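Local coordinates for protein flagellar assembly factor FliW (Geobacillus thermodenitrificans, PDB 5DMD) that probably binds the translational repressor CsrA and relieves its block on flagellin synthesis, and probably also binds flagellin during flagellum assembly, at residues D103-N108 / H136-E141; L56-I61 / Y93-V98; A107-P112 / T130-K135; K33-L38 / I46-V51; D89-V94 / I115-R120. The protein carries 1 engineered substitution. One frame throughout, in Å; residues are numbered along the deposited sequence. Where two conformers were deposited one is given.

Contact 1 (D103-N108 / H136-E141); sequences DDTTAN and HRLFPE
Thr106-Ala107 and Arg137-His136 form a short antiparallel beta bridge in the branched sheet of FliW, where strand 136-137 lies along the start of strand 106-116. The hydrogen-bonded pair is Ala107 with His136: Ala107 N reaches His136 O at 2.9 Å, and His136 N returns to Ala107 O at 2.9 Å. Beyond it, Leu138 N donates to Thr105 O at 3.1 Å. Leu138 CD1 rests 3.9 Å from Ala107 CB, on a face where Leu96 of strand 90-97 joins both. Arg137 bends at chi3 (58°), which carries its guanidinium to the two aspartates. Bonds from NE to Phe139 O and from NH2 to Pro140 O restrain its rotation, while Glu141 OE2 lies over one face and a water over the other. Asp103 OD2, a salt-bridge partner of Lys142 too, forms a salt bridge with Arg137 NH2 at 3.5 Å. The second salt bridge is also a nearly straight hydrogen bond (174°), Arg137 NH1 to Asp104 OD1 at 3.0 Å, with the oxygen in the guanidinium plane but the donor 41° above the carboxylate plane.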
# COMPACT_ATOMS: atom_id res chain seq x y z
N ASP A 103 10.23 -6.19 15.10
CA ASP A 103 9.59 -5.26 16.01
C ASP A 103 10.08 -3.83 15.83
O ASP A 103 9.54 -2.92 16.47
CB ASP A 103 9.85 -5.70 17.46
CG ASP A 103 8.92 -5.04 18.44
OD1 ASP A 103 7.71 -5.35 18.38
OD2 ASP A 103 9.39 -4.24 19.28
N ASP A 104 11.09 -3.59 15.00
CA ASP A 104 11.55 -2.24 14.68
C ASP A 104 10.95 -1.73 13.37
O ASP A 104 11.35 -0.67 12.89
CB ASP A 104 13.08 -2.20 14.62
CG ASP A 104 13.72 -2.33 15.99
OD1 ASP A 104 13.01 -2.17 17.01
OD2 ASP A 104 14.94 -2.61 16.04
N THR A 105 10.01 -2.48 12.79
CA THR A 105 9.43 -2.10 11.51
C THR A 105 8.61 -0.82 11.66
O THR A 105 7.97 -0.58 12.69
CB THR A 105 8.55 -3.24 11.01
OG1 THR A 105 9.39 -4.36 10.69
CG2 THR A 105 7.72 -2.85 9.78
N THR A 106 8.65 0.01 10.62
CA THR A 106 7.89 1.25 10.58
C THR A 106 6.96 1.26 9.37
O THR A 106 7.12 0.48 8.43
CB THR A 106 8.81 2.48 10.50
OG1 THR A 106 9.63 2.40 9.33
CG2 THR A 106 9.70 2.55 11.73
N ALA A 107 6.00 2.17 9.41
CA ALA A 107 5.09 2.42 8.31
C ALA A 107 5.16 3.88 7.88
O ALA A 107 5.37 4.78 8.70
CB ALA A 107 3.65 2.12 8.72
N ASN A 108 4.98 4.13 6.57
CA ASN A 108 4.90 5.49 6.04
C ASN A 108 3.43 5.90 6.03
O ASN A 108 2.68 5.58 5.10
CB ASN A 108 5.53 5.58 4.65
CG ASN A 108 5.57 7.01 4.12
OD1 ASN A 108 4.79 7.87 4.54
ND2 ASN A 108 6.51 7.29 3.22
N HIS A 136 6.64 5.61 11.17
CA HIS A 136 5.96 5.44 12.45
C HIS A 136 6.16 3.98 12.86
O HIS A 136 5.78 3.08 12.11
CB HIS A 136 4.46 5.71 12.32
CG HIS A 136 4.11 7.15 12.08
ND1 HIS A 136 3.50 7.94 13.04
CD2 HIS A 136 4.22 7.92 10.98
CE1 HIS A 136 3.28 9.14 12.54
NE2 HIS A 136 3.71 9.16 11.29
N ARG A 137 6.74 3.76 14.04
CA ARG A 137 6.88 2.40 14.56
C ARG A 137 5.53 1.71 14.70
O ARG A 137 4.56 2.28 15.23
CB ARG A 137 7.57 2.39 15.93
CG ARG A 137 9.08 2.59 15.90
CD ARG A 137 9.67 2.58 17.33
NE ARG A 137 9.39 1.34 18.04
CZ ARG A 137 10.16 0.26 17.99
NH1 ARG A 137 11.25 0.22 17.24
NH2 ARG A 137 9.81 -0.82 18.69
N LEU A 138 5.48 0.44 14.28
CA LEU A 138 4.29 -0.38 14.50
C LEU A 138 4.17 -0.81 15.95
O LEU A 138 3.07 -1.16 16.40
CB LEU A 138 4.35 -1.64 13.63
CG LEU A 138 3.82 -1.53 12.20
CD1 LEU A 138 4.61 -0.53 11.36
CD2 LEU A 138 3.85 -2.91 11.56
N PHE A 139 5.27 -0.86 16.69
CA PHE A 139 5.28 -1.40 18.04
C PHE A 139 5.89 -0.40 19.00
O PHE A 139 6.74 0.41 18.62
CB PHE A 139 6.11 -2.70 18.09
CG PHE A 139 5.63 -3.76 17.15
CD1 PHE A 139 4.63 -4.65 17.53
CD2 PHE A 139 6.16 -3.88 15.88
CE1 PHE A 139 4.18 -5.63 16.66
CE2 PHE A 139 5.71 -4.85 15.00
CZ PHE A 139 4.72 -5.72 15.40
N PRO A 140 5.47 -0.42 20.26
CA PRO A 140 6.09 0.47 21.25
C PRO A 140 7.57 0.16 21.41
O PRO A 140 8.05 -0.92 21.06
CB PRO A 140 5.31 0.19 22.54
CG PRO A 140 4.71 -1.16 22.34
CD PRO A 140 4.45 -1.30 20.87
N GLU A 141 8.30 1.14 21.91
CA GLU A 141 9.72 0.94 22.16
C GLU A 141 9.91 -0.09 23.28
O GLU A 141 9.19 -0.09 24.27
CB GLU A 141 10.33 2.27 22.58
CG GLU A 141 10.52 3.25 21.43
CD GLU A 141 11.67 2.88 20.51
OE1 GLU A 141 12.01 3.69 19.62
OE2 GLU A 141 12.26 1.79 20.69
O HOH W 1 8.06 -0.87 15.51
O HOH W 2 12.40 1.45 15.05

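Contact 2 (L56-I61 / Y93-V98); sequences LGFVLI and YVILTV
Val59 O accepts from Leu96 N at 2.8 Å in an almost straight bond, 175° at the hydrogen. The return bond is replaced by a water, which accepts from Val59 N and donates to Leu96 O, so the strands already diverge here. Farther along, Ile61 and Val94 make a regular hydrogen-bonded pair: Ile61 N meets Val94 O at 3.0 Å, and Val94 N meets Ile61 O at the same length. Ile61 takes the position with CG1 between its backbone N and carbonyl carbon (chi1 56°), which sets CG1 3.6 Å from Val94 CG2 and leaves CG2 3.7 Å from Leu96 CD1. Cutting Ile61 back to an alanine is likely to open a gap beside Val94 CG2 and the Leu96 methyls, which would lose these contacts. On the other face Leu60 divides its methyls, CD1 lying 3.6 Å from Ile95 CG1 and CD2 3.7 Å from Tyr93 CB. Strand 57-61 also bonds to strand 45-50 through Phe58 and Leu60. With 122° between the two strand directions and bridges only at Leu60-Ile95 and Ile61-Val94, this is a short, strongly twisted antiparallel pair inside the curled sheet of FliW, strand 57-61 lying between 45-50 and 90-97.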
# COMPACT_ATOMS: atom_id res chain seq x y z
N LEU A 56 9.69 -5.62 -7.81
CA LEU A 56 8.92 -4.50 -7.27
C LEU A 56 7.72 -5.08 -6.53
O LEU A 56 6.62 -5.22 -7.08
CB LEU A 56 8.48 -3.57 -8.39
CG LEU A 56 8.22 -2.13 -7.96
CD1 LEU A 56 9.38 -1.63 -7.09
CD2 LEU A 56 8.01 -1.21 -9.15
N GLY A 57 7.93 -5.43 -5.26
CA GLY A 57 6.87 -5.94 -4.42
C GLY A 57 6.93 -5.36 -3.02
O GLY A 57 7.82 -5.71 -2.24
N PHE A 58 5.99 -4.47 -2.69
CA PHE A 58 6.00 -3.76 -1.42
C PHE A 58 5.14 -4.47 -0.38
O PHE A 58 4.10 -5.05 -0.70
CB PHE A 58 5.48 -2.33 -1.62
CG PHE A 58 6.22 -1.56 -2.66
CD1 PHE A 58 5.83 -1.59 -3.99
CD2 PHE A 58 7.32 -0.78 -2.31
CE1 PHE A 58 6.52 -0.87 -4.96
CE2 PHE A 58 8.01 -0.05 -3.27
CZ PHE A 58 7.62 -0.09 -4.59
N VAL A 59 5.59 -4.41 0.88
CA VAL A 59 4.85 -5.00 1.99
C VAL A 59 3.85 -3.98 2.52
O VAL A 59 4.25 -2.90 2.96
CB VAL A 59 5.79 -5.47 3.11
CG1 VAL A 59 4.98 -6.07 4.23
CG2 VAL A 59 6.81 -6.46 2.56
N LEU A 60 2.57 -4.35 2.52
CA LEU A 60 1.49 -3.47 2.94
C LEU A 60 0.80 -4.02 4.18
O LEU A 60 0.75 -5.24 4.40
CB LEU A 60 0.43 -3.35 1.84
CG LEU A 60 0.62 -2.33 0.72
CD1 LEU A 60 2.00 -2.34 0.12
CD2 LEU A 60 -0.43 -2.62 -0.35
N ILE A 61 0.26 -3.11 4.99
CA ILE A 61 -0.70 -3.46 6.02
C ILE A 61 -1.93 -2.59 5.82
O ILE A 61 -1.85 -1.49 5.26
CB ILE A 61 -0.18 -3.26 7.46
CG1 ILE A 61 0.30 -1.83 7.69
CG2 ILE A 61 0.93 -4.24 7.77
CD1 ILE A 61 0.42 -1.45 9.18
N TYR A 93 -4.15 1.18 2.49
CA TYR A 93 -2.98 0.43 2.93
C TYR A 93 -1.86 1.42 3.16
O TYR A 93 -1.82 2.49 2.55
CB TYR A 93 -2.51 -0.58 1.87
CG TYR A 93 -3.58 -1.57 1.48
CD1 TYR A 93 -3.83 -2.69 2.25
CD2 TYR A 93 -4.35 -1.37 0.34
CE1 TYR A 93 -4.83 -3.59 1.90
CE2 TYR A 93 -5.35 -2.26 -0.01
CZ TYR A 93 -5.58 -3.36 0.76
OH TYR A 93 -6.58 -4.25 0.40
N VAL A 94 -0.92 1.04 4.04
CA VAL A 94 0.34 1.77 4.14
C VAL A 94 1.50 0.80 3.93
O VAL A 94 1.40 -0.39 4.25
CB VAL A 94 0.50 2.55 5.46
CG1 VAL A 94 -0.48 3.73 5.50
CG2 VAL A 94 0.29 1.62 6.66
N ILE A 95 2.59 1.31 3.41
CA ILE A 95 3.75 0.49 3.08
C ILE A 95 4.71 0.44 4.26
O ILE A 95 5.04 1.46 4.86
CB ILE A 95 4.44 1.02 1.81
CG1 ILE A 95 3.46 0.94 0.65
CG2 ILE A 95 5.71 0.21 1.49
CD1 ILE A 95 3.98 1.54 -0.63
N LEU A 96 5.20 -0.77 4.55
CA LEU A 96 6.14 -0.98 5.63
C LEU A 96 7.58 -0.89 5.15
O LEU A 96 7.92 -1.29 4.03
CB LEU A 96 5.92 -2.35 6.27
CG LEU A 96 4.53 -2.68 6.81
CD1 LEU A 96 4.58 -4.01 7.57
CD2 LEU A 96 4.01 -1.56 7.71
N THR A 97 8.44 -0.39 6.03
CA THR A 97 9.88 -0.56 5.91
C THR A 97 10.22 -1.62 6.94
O THR A 97 10.29 -1.35 8.14
CB THR A 97 10.59 0.76 6.18
OG1 THR A 97 10.14 1.72 5.21
CG2 THR A 97 12.10 0.59 6.02
N VAL A 98 10.41 -2.85 6.46
CA VAL A 98 10.55 -4.02 7.32
C VAL A 98 11.94 -4.05 7.93
O VAL A 98 12.95 -4.00 7.22
CB VAL A 98 10.26 -5.31 6.54
CG1 VAL A 98 10.34 -6.52 7.46
CG2 VAL A 98 8.88 -5.23 5.92
O HOH W 3 7.77 -2.73 1.68

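Contact 3 (A107-P112 / T130-K135); sequences ANLQAP and TNYKTK
Asn108 and Thr134 bring their CA atoms to 4.1 Å as the chain parts 107-110 and 132-135 run past each other at 145°, roughly antiparallel but without a regular strand pairing. Lys133 O supplies the polar link: Gln110 N donates to it at 3.3 Å from well above the carbonyl plane, and Leu109 N adds a weak bond. Asn108 sends CG away from its own backbone N (chi1 -174°), laying the amide against Thr134, with OD1 3.5 Å from Thr134 CA and ND2 3.7 Å from Thr134 CB. The same OD1 takes weak bonds from Gln110 N and Ala111 N, bracing the turn from within. Gln110 extends alongside Thr134, pointing the same way, and its OE1 comes within 3.4 Å of Thr134 CG2. Leu109 CB packs 3.9 Å from Tyr132 CB, the two side chains slanting across each other. One face of the Tyr132 ring has Asn131 OD1 above its centre. The Tyr132 hydroxyl bonds to Glu71 N, while the ring itself meets that of Tyr70, so the tyrosine ties this loop to a second one. Taken together, the Asn108 bonds resemble an Asx turn, though both are weak, at a break in strand 106-116, and the loop entering strand 136-137 docks upon that turn.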
# COMPACT_ATOMS: atom_id res chain seq x y z
N ALA A 107 6.00 2.17 9.41
CA ALA A 107 5.09 2.42 8.31
C ALA A 107 5.16 3.88 7.88
O ALA A 107 5.37 4.78 8.70
CB ALA A 107 3.65 2.12 8.72
N ASN A 108 4.98 4.13 6.57
CA ASN A 108 4.90 5.49 6.04
C ASN A 108 3.43 5.90 6.03
O ASN A 108 2.68 5.58 5.10
CB ASN A 108 5.53 5.58 4.65
CG ASN A 108 5.57 7.01 4.12
OD1 ASN A 108 4.79 7.87 4.54
ND2 ASN A 108 6.51 7.29 3.22
N LEU A 109 3.01 6.62 7.08
CA LEU A 109 1.64 7.10 7.17
C LEU A 109 1.39 8.35 6.32
O LEU A 109 0.22 8.70 6.09
CB LEU A 109 1.29 7.37 8.64
CG LEU A 109 1.44 6.17 9.57
CD1 LEU A 109 0.92 6.53 10.95
CD2 LEU A 109 0.72 4.95 9.01
N GLN A 110 2.44 9.00 5.82
CA GLN A 110 2.26 10.16 4.96
C GLN A 110 1.79 9.79 3.56
O GLN A 110 1.19 10.64 2.88
CB GLN A 110 3.57 10.95 4.84
CG GLN A 110 3.41 12.33 4.21
CD GLN A 110 4.73 12.95 3.78
OE1 GLN A 110 5.80 12.50 4.18
NE2 GLN A 110 4.65 13.99 2.96
N ALA A 111 2.04 8.57 3.10
CA ALA A 111 1.85 8.21 1.69
C ALA A 111 1.09 6.90 1.55
O ALA A 111 1.62 5.90 1.05
CB ALA A 111 3.18 8.16 0.95
N PRO A 112 -0.19 6.88 1.92
CA PRO A 112 -0.98 5.65 1.81
C PRO A 112 -1.27 5.25 0.36
O PRO A 112 -1.32 6.08 -0.55
CB PRO A 112 -2.28 5.99 2.54
CG PRO A 112 -2.43 7.45 2.35
CD PRO A 112 -1.01 8.01 2.42
N THR A 130 -0.59 17.39 6.72
CA THR A 130 -0.85 16.53 7.87
C THR A 130 0.37 16.37 8.78
O THR A 130 1.49 16.75 8.45
CB THR A 130 -1.41 15.17 7.43
OG1 THR A 130 -2.33 14.69 8.41
CG2 THR A 130 -0.29 14.18 7.19
N ASN A 131 0.09 15.81 9.95
CA ASN A 131 1.05 15.51 11.01
C ASN A 131 1.79 14.20 10.78
O ASN A 131 2.71 13.88 11.54
CB ASN A 131 0.27 15.38 12.32
CG ASN A 131 -1.06 14.66 12.14
OD1 ASN A 131 -1.59 14.57 11.02
ND2 ASN A 131 -1.60 14.12 13.23
N TYR A 132 1.40 13.42 9.77
CA TYR A 132 1.94 12.09 9.58
C TYR A 132 3.30 12.15 8.90
O TYR A 132 3.58 13.03 8.08
CB TYR A 132 0.98 11.26 8.73
CG TYR A 132 -0.35 11.01 9.40
CD1 TYR A 132 -0.42 10.40 10.65
CD2 TYR A 132 -1.54 11.40 8.80
CE1 TYR A 132 -1.63 10.17 11.27
CE2 TYR A 132 -2.76 11.18 9.42
CZ TYR A 132 -2.80 10.57 10.65
OH TYR A 132 -4.00 10.34 11.27
N LYS A 133 4.16 11.20 9.27
CA LYS A 133 5.55 11.15 8.83
C LYS A 133 5.82 9.88 8.04
O LYS A 133 4.96 9.01 7.88
CB LYS A 133 6.51 11.29 10.01
CG LYS A 133 6.04 12.25 11.09
CD LYS A 133 6.18 13.68 10.61
CE LYS A 133 6.19 14.68 11.76
NZ LYS A 133 7.43 15.50 11.75
N THR A 134 7.04 9.78 7.52
CA THR A 134 7.44 8.65 6.70
C THR A 134 7.80 7.41 7.51
O THR A 134 7.93 6.33 6.94
CB THR A 134 8.60 9.06 5.78
OG1 THR A 134 9.78 9.23 6.57
CG2 THR A 134 8.26 10.36 5.08
N LYS A 135 7.98 7.55 8.82
CA LYS A 135 8.35 6.42 9.66
C LYS A 135 7.58 6.53 10.97
O LYS A 135 7.82 7.46 11.75
CB LYS A 135 9.86 6.39 9.91
CG LYS A 135 10.64 5.67 8.81
CD LYS A 135 11.87 6.45 8.39
CE LYS A 135 13.03 6.22 9.33
NZ LYS A 135 14.33 6.63 8.72

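Contact 4 (K33-L38 / I46-V51); sequences KQFVLL and IILQSV
Ile46 CG2 lies 3.8 Å from Leu37 CB, beginning the contact near the turn of the beta hairpin 34-39/45-50. Ile47 pairs with Leu38 through two backbone bonds, Ile47 N to Leu38 O at 2.7 Å and Leu38 N to Ile47 O at 2.9 Å. Leu48 turns to the opposite face with CG anti to its backbone N (chi1 -178°); this brings CG to 3.6 Å from Phe35 CD2, CD1 to 3.7 Å from Leu37 CD1, and CD2 over the ring toward its rim. Gln49 forms the next hydrogen-bonded pair with Val36, and its CB carries Leu38 CD1 at 3.8 Å. Bending at chi2 leads the Gln49 amide away from strand 34-39: NE2 lies in plane on a lone pair of Ser50 O and also bonds to Pro54 O, and OE1 accepts from Lys7 N. Ser50 brings its backbone N to 3.4 Å from Phe35 CD2, and the ring also meets Phe22 edge-to-face. A serine in place of Phe35 would probably leave Leu48 and Phe22 facing a gap. Val51 N ends the series with a 177° bond to Gln34 O. Regular backbone pairing thus fixes the register, Phe35, Leu37 and Leu48 make the face they share largely apolar, with Ser50 at its end, and the amide of the buried Gln49 has both its oxygen and its nitrogen satisfied by backbone partners.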
# COMPACT_ATOMS: atom_id res chain seq x y z
N LYS A 33 2.19 0.62 -13.89
CA LYS A 33 0.77 0.93 -13.87
C LYS A 33 -0.12 -0.27 -13.57
O LYS A 33 -1.35 -0.10 -13.51
CB LYS A 33 0.35 1.59 -15.18
CG LYS A 33 1.08 2.91 -15.45
CD LYS A 33 0.42 3.69 -16.58
CE LYS A 33 1.29 4.84 -17.06
NZ LYS A 33 1.56 5.84 -15.99
N GLN A 34 0.44 -1.46 -13.37
CA GLN A 34 -0.35 -2.67 -13.14
C GLN A 34 0.22 -3.42 -11.95
O GLN A 34 1.40 -3.80 -11.96
CB GLN A 34 -0.32 -3.57 -14.38
CG GLN A 34 -1.13 -3.03 -15.54
CD GLN A 34 -0.75 -3.68 -16.85
OE1 GLN A 34 -1.59 -4.26 -17.52
NE2 GLN A 34 0.52 -3.59 -17.20
N PHE A 35 -0.62 -3.63 -10.94
CA PHE A 35 -0.22 -4.35 -9.74
C PHE A 35 -1.29 -5.37 -9.37
O PHE A 35 -2.47 -5.24 -9.70
CB PHE A 35 -0.06 -3.39 -8.55
CG PHE A 35 1.16 -2.54 -8.62
CD1 PHE A 35 1.14 -1.33 -9.31
CD2 PHE A 35 2.32 -2.93 -7.99
CE1 PHE A 35 2.29 -0.54 -9.37
CE2 PHE A 35 3.47 -2.16 -8.05
CZ PHE A 35 3.46 -0.95 -8.74
N VAL A 36 -0.86 -6.39 -8.66
CA VAL A 36 -1.78 -7.33 -8.03
C VAL A 36 -1.48 -7.33 -6.54
O VAL A 36 -0.34 -7.07 -6.12
CB VAL A 36 -1.68 -8.76 -8.63
CG1 VAL A 36 -0.26 -9.30 -8.54
CG2 VAL A 36 -2.68 -9.71 -7.99
N LEU A 37 -2.51 -7.57 -5.73
CA LEU A 37 -2.38 -7.63 -4.28
C LEU A 37 -2.38 -9.09 -3.86
O LEU A 37 -3.36 -9.80 -4.10
CB LEU A 37 -3.53 -6.87 -3.60
CG LEU A 37 -3.44 -5.35 -3.48
CD1 LEU A 37 -3.28 -4.66 -4.83
CD2 LEU A 37 -4.67 -4.82 -2.77
N LEU A 38 -1.30 -9.52 -3.22
CA LEU A 38 -1.10 -10.93 -2.88
C LEU A 38 -0.94 -11.07 -1.38
O LEU A 38 0.03 -10.56 -0.80
CB LEU A 38 0.12 -11.50 -3.59
CG LEU A 38 0.21 -11.30 -5.10
CD1 LEU A 38 1.59 -11.72 -5.61
CD2 LEU A 38 -0.88 -12.15 -5.77
N ILE A 46 0.01 -7.85 3.08
CA ILE A 46 -0.36 -8.01 1.68
C ILE A 46 0.79 -7.44 0.85
O ILE A 46 1.35 -6.40 1.21
CB ILE A 46 -1.66 -7.24 1.35
CG1 ILE A 46 -2.80 -7.61 2.30
CG2 ILE A 46 -2.08 -7.45 -0.11
CD1 ILE A 46 -2.87 -6.76 3.56
N ILE A 47 1.15 -8.13 -0.24
CA ILE A 47 2.20 -7.66 -1.14
C ILE A 47 1.57 -6.90 -2.29
O ILE A 47 0.72 -7.45 -3.02
CB ILE A 47 3.05 -8.82 -1.67
CG1 ILE A 47 3.62 -9.64 -0.52
CG2 ILE A 47 4.19 -8.26 -2.54
CD1 ILE A 47 4.44 -8.81 0.46
N LEU A 48 1.98 -5.65 -2.48
CA LEU A 48 1.66 -4.90 -3.69
C LEU A 48 2.69 -5.29 -4.74
O LEU A 48 3.82 -4.81 -4.72
CB LEU A 48 1.68 -3.40 -3.39
CG LEU A 48 1.31 -2.49 -4.56
CD1 LEU A 48 -0.16 -2.68 -4.94
CD2 LEU A 48 1.61 -1.04 -4.19
N GLN A 49 2.31 -6.18 -5.67
CA GLN A 49 3.24 -6.84 -6.58
C GLN A 49 3.06 -6.31 -8.00
O GLN A 49 1.98 -6.42 -8.58
CB GLN A 49 2.99 -8.35 -6.58
CG GLN A 49 3.82 -9.13 -7.58
CD GLN A 49 5.29 -9.14 -7.23
OE1 GLN A 49 5.69 -9.60 -6.16
NE2 GLN A 49 6.11 -8.59 -8.13
N SER A 50 4.13 -5.76 -8.57
CA SER A 50 4.09 -5.36 -9.97
C SER A 50 3.90 -6.58 -10.87
O SER A 50 4.54 -7.62 -10.68
CB SER A 50 5.41 -4.68 -10.35
OG SER A 50 5.47 -4.53 -11.76
N VAL A 51 3.03 -6.44 -11.87
CA VAL A 51 2.80 -7.48 -12.88
C VAL A 51 3.90 -7.51 -13.93
O VAL A 51 4.03 -8.51 -14.65
CB VAL A 51 1.41 -7.18 -13.48
CG1 VAL A 51 1.11 -8.05 -14.69
CG2 VAL A 51 0.35 -7.36 -12.43

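Contact 5 (D89-V94 / I115-R120); sequences DVALYV and INVHKR
Ala91 and Ile115 form the hydrogen-bonded pair of the beta hairpin made by strands 90-97 and 106-116. Ala91 N donates to Ile115 O at 2.9 Å, and Ile115 N returns to Ala91 O at 3.0 Å. Val117 N continues the series to Asp89 O at 3.2 Å, while Val117 CG2 presses on Ala91 CB at 3.6 Å. On the same face Ile115 CD1 approaches Tyr93 CE2 at 4.0 Å, the two side chains crossing at a slant, and Leu37 touches both. A water links the residues flanking the strand ends, donating to Asp89 O and Asn116 OD1, accepting from His118 N and lying at the His118 ring edge, 2.7 Å from ND1. Behind this shell Asn116 points CG anti to its backbone N (chi1 -177°), where OD1 accepts Lys119 N at 3.2 Å in an Asx motif and ND2 bonds to Leu82 O. The turn that follows is held at Val117 O, which Arg120 N and Arg120 NH1 reach from opposite faces of the carbonyl plane, the NH1 bond measuring 3.1 Å.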
# COMPACT_ATOMS: atom_id res chain seq x y z
N ASP A 89 -16.21 2.69 -0.93
CA ASP A 89 -15.55 2.34 -2.18
C ASP A 89 -14.08 2.00 -2.00
O ASP A 89 -13.49 1.43 -2.93
CB ASP A 89 -15.63 3.52 -3.17
CG ASP A 89 -17.06 3.90 -3.52
OD1 ASP A 89 -17.97 3.11 -3.23
OD2 ASP A 89 -17.26 5.00 -4.08
N VAL A 90 -13.49 2.29 -0.84
CA VAL A 90 -12.04 2.47 -0.69
C VAL A 90 -11.46 1.39 0.20
O VAL A 90 -12.01 1.07 1.25
CB VAL A 90 -11.75 3.86 -0.09
CG1 VAL A 90 -10.26 4.02 0.19
CG2 VAL A 90 -12.23 4.94 -1.03
N ALA A 91 -10.32 0.84 -0.23
CA ALA A 91 -9.42 0.12 0.66
C ALA A 91 -8.14 0.93 0.82
O ALA A 91 -7.60 1.44 -0.17
CB ALA A 91 -9.07 -1.25 0.09
N LEU A 92 -7.67 1.05 2.06
CA LEU A 92 -6.48 1.82 2.38
C LEU A 92 -5.38 0.89 2.88
O LEU A 92 -5.65 -0.06 3.64
CB LEU A 92 -6.76 2.84 3.48
CG LEU A 92 -7.61 4.08 3.22
CD1 LEU A 92 -7.71 4.90 4.50
CD2 LEU A 92 -7.06 4.92 2.08
N TYR A 93 -4.15 1.18 2.49
CA TYR A 93 -2.98 0.43 2.93
C TYR A 93 -1.86 1.42 3.16
O TYR A 93 -1.82 2.49 2.55
CB TYR A 93 -2.51 -0.58 1.87
CG TYR A 93 -3.58 -1.57 1.48
CD1 TYR A 93 -3.83 -2.69 2.25
CD2 TYR A 93 -4.35 -1.37 0.34
CE1 TYR A 93 -4.83 -3.59 1.90
CE2 TYR A 93 -5.35 -2.26 -0.01
CZ TYR A 93 -5.58 -3.36 0.76
OH TYR A 93 -6.58 -4.25 0.40
N VAL A 94 -0.92 1.04 4.04
CA VAL A 94 0.34 1.77 4.14
C VAL A 94 1.50 0.80 3.93
O VAL A 94 1.40 -0.39 4.25
CB VAL A 94 0.50 2.55 5.46
CG1 VAL A 94 -0.48 3.73 5.50
CG2 VAL A 94 0.29 1.62 6.66
N ILE A 115 -7.14 2.49 -2.91
CA ILE A 115 -7.68 1.69 -4.00
C ILE A 115 -9.20 1.78 -4.00
O ILE A 115 -9.84 1.55 -2.96
CB ILE A 115 -7.22 0.22 -3.89
CG1 ILE A 115 -5.70 0.15 -4.09
CG2 ILE A 115 -7.96 -0.66 -4.90
CD1 ILE A 115 -5.11 -1.22 -3.85
N ASN A 116 -9.78 2.11 -5.15
CA ASN A 116 -11.20 1.87 -5.39
C ASN A 116 -11.32 0.41 -5.79
O ASN A 116 -10.95 0.03 -6.91
CB ASN A 116 -11.76 2.80 -6.46
CG ASN A 116 -13.27 2.60 -6.67
OD1 ASN A 116 -13.79 1.50 -6.53
ND2 ASN A 116 -13.96 3.68 -7.02
N VAL A 117 -11.82 -0.41 -4.87
CA VAL A 117 -11.75 -1.86 -5.04
C VAL A 117 -12.55 -2.30 -6.26
O VAL A 117 -12.04 -3.04 -7.12
CB VAL A 117 -12.21 -2.59 -3.77
CG1 VAL A 117 -12.08 -4.09 -3.95
CG2 VAL A 117 -11.38 -2.14 -2.58
N HIS A 118 -13.82 -1.89 -6.35
CA HIS A 118 -14.67 -2.43 -7.41
C HIS A 118 -14.34 -1.86 -8.79
O HIS A 118 -14.64 -2.51 -9.80
CB HIS A 118 -16.16 -2.34 -7.07
CG HIS A 118 -16.78 -1.01 -7.34
ND1 HIS A 118 -16.69 0.05 -6.45
CD2 HIS A 118 -17.55 -0.57 -8.37
CE1 HIS A 118 -17.35 1.09 -6.94
NE2 HIS A 118 -17.88 0.74 -8.10
N LYS A 119 -13.69 -0.70 -8.85
CA LYS A 119 -13.25 -0.12 -10.10
C LYS A 119 -11.82 -0.53 -10.46
O LYS A 119 -11.36 -0.22 -11.56
CB LYS A 119 -13.33 1.41 -10.04
CG LYS A 119 -14.77 1.93 -10.00
CD LYS A 119 -15.60 1.38 -11.16
CE LYS A 119 -16.53 2.43 -11.77
NZ LYS A 119 -16.69 3.64 -10.91
N ARG A 120 -11.12 -1.19 -9.54
CA ARG A 120 -9.75 -1.66 -9.78
C ARG A 120 -8.80 -0.51 -10.13
O ARG A 120 -7.98 -0.62 -11.06
CB ARG A 120 -9.71 -2.75 -10.85
CG ARG A 120 -10.47 -4.02 -10.51
CD ARG A 120 -10.04 -4.63 -9.20
NE ARG A 120 -10.24 -6.07 -9.22
CZ ARG A 120 -11.17 -6.71 -8.51
NH1 ARG A 120 -11.99 -6.06 -7.71
NH2 ARG A 120 -11.28 -8.03 -8.63
O HOH W 4 -15.04 -0.28 -4.33

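How the contacts relate
All five contacts reach one branched antiparallel beta-sheet; in contact 3 a loop docks on it. Contact 4, a local hairpin, comes first along the chain and closes before contact 2 opens; strands 45-50 and 57-61 join them directly, with centres about 11 Å apart. Strand 90-97 then serves contacts 2 and 5, which share Tyr93 and Val94 at centres about 15 Å apart. Strand 106-116 enters contacts 1, 3 and 5; contacts 1 and 3 share Ala107 and Asn108, whereas the centres of contacts 1 and 5 stand about 24 Å apart on opposite sides of the chain centre. Contacts 1 and 4 do not touch. Strand 57-61 thus links the hairpin of contact 4 to strand 90-97, and 106-116 carries the pairing on to 136-137.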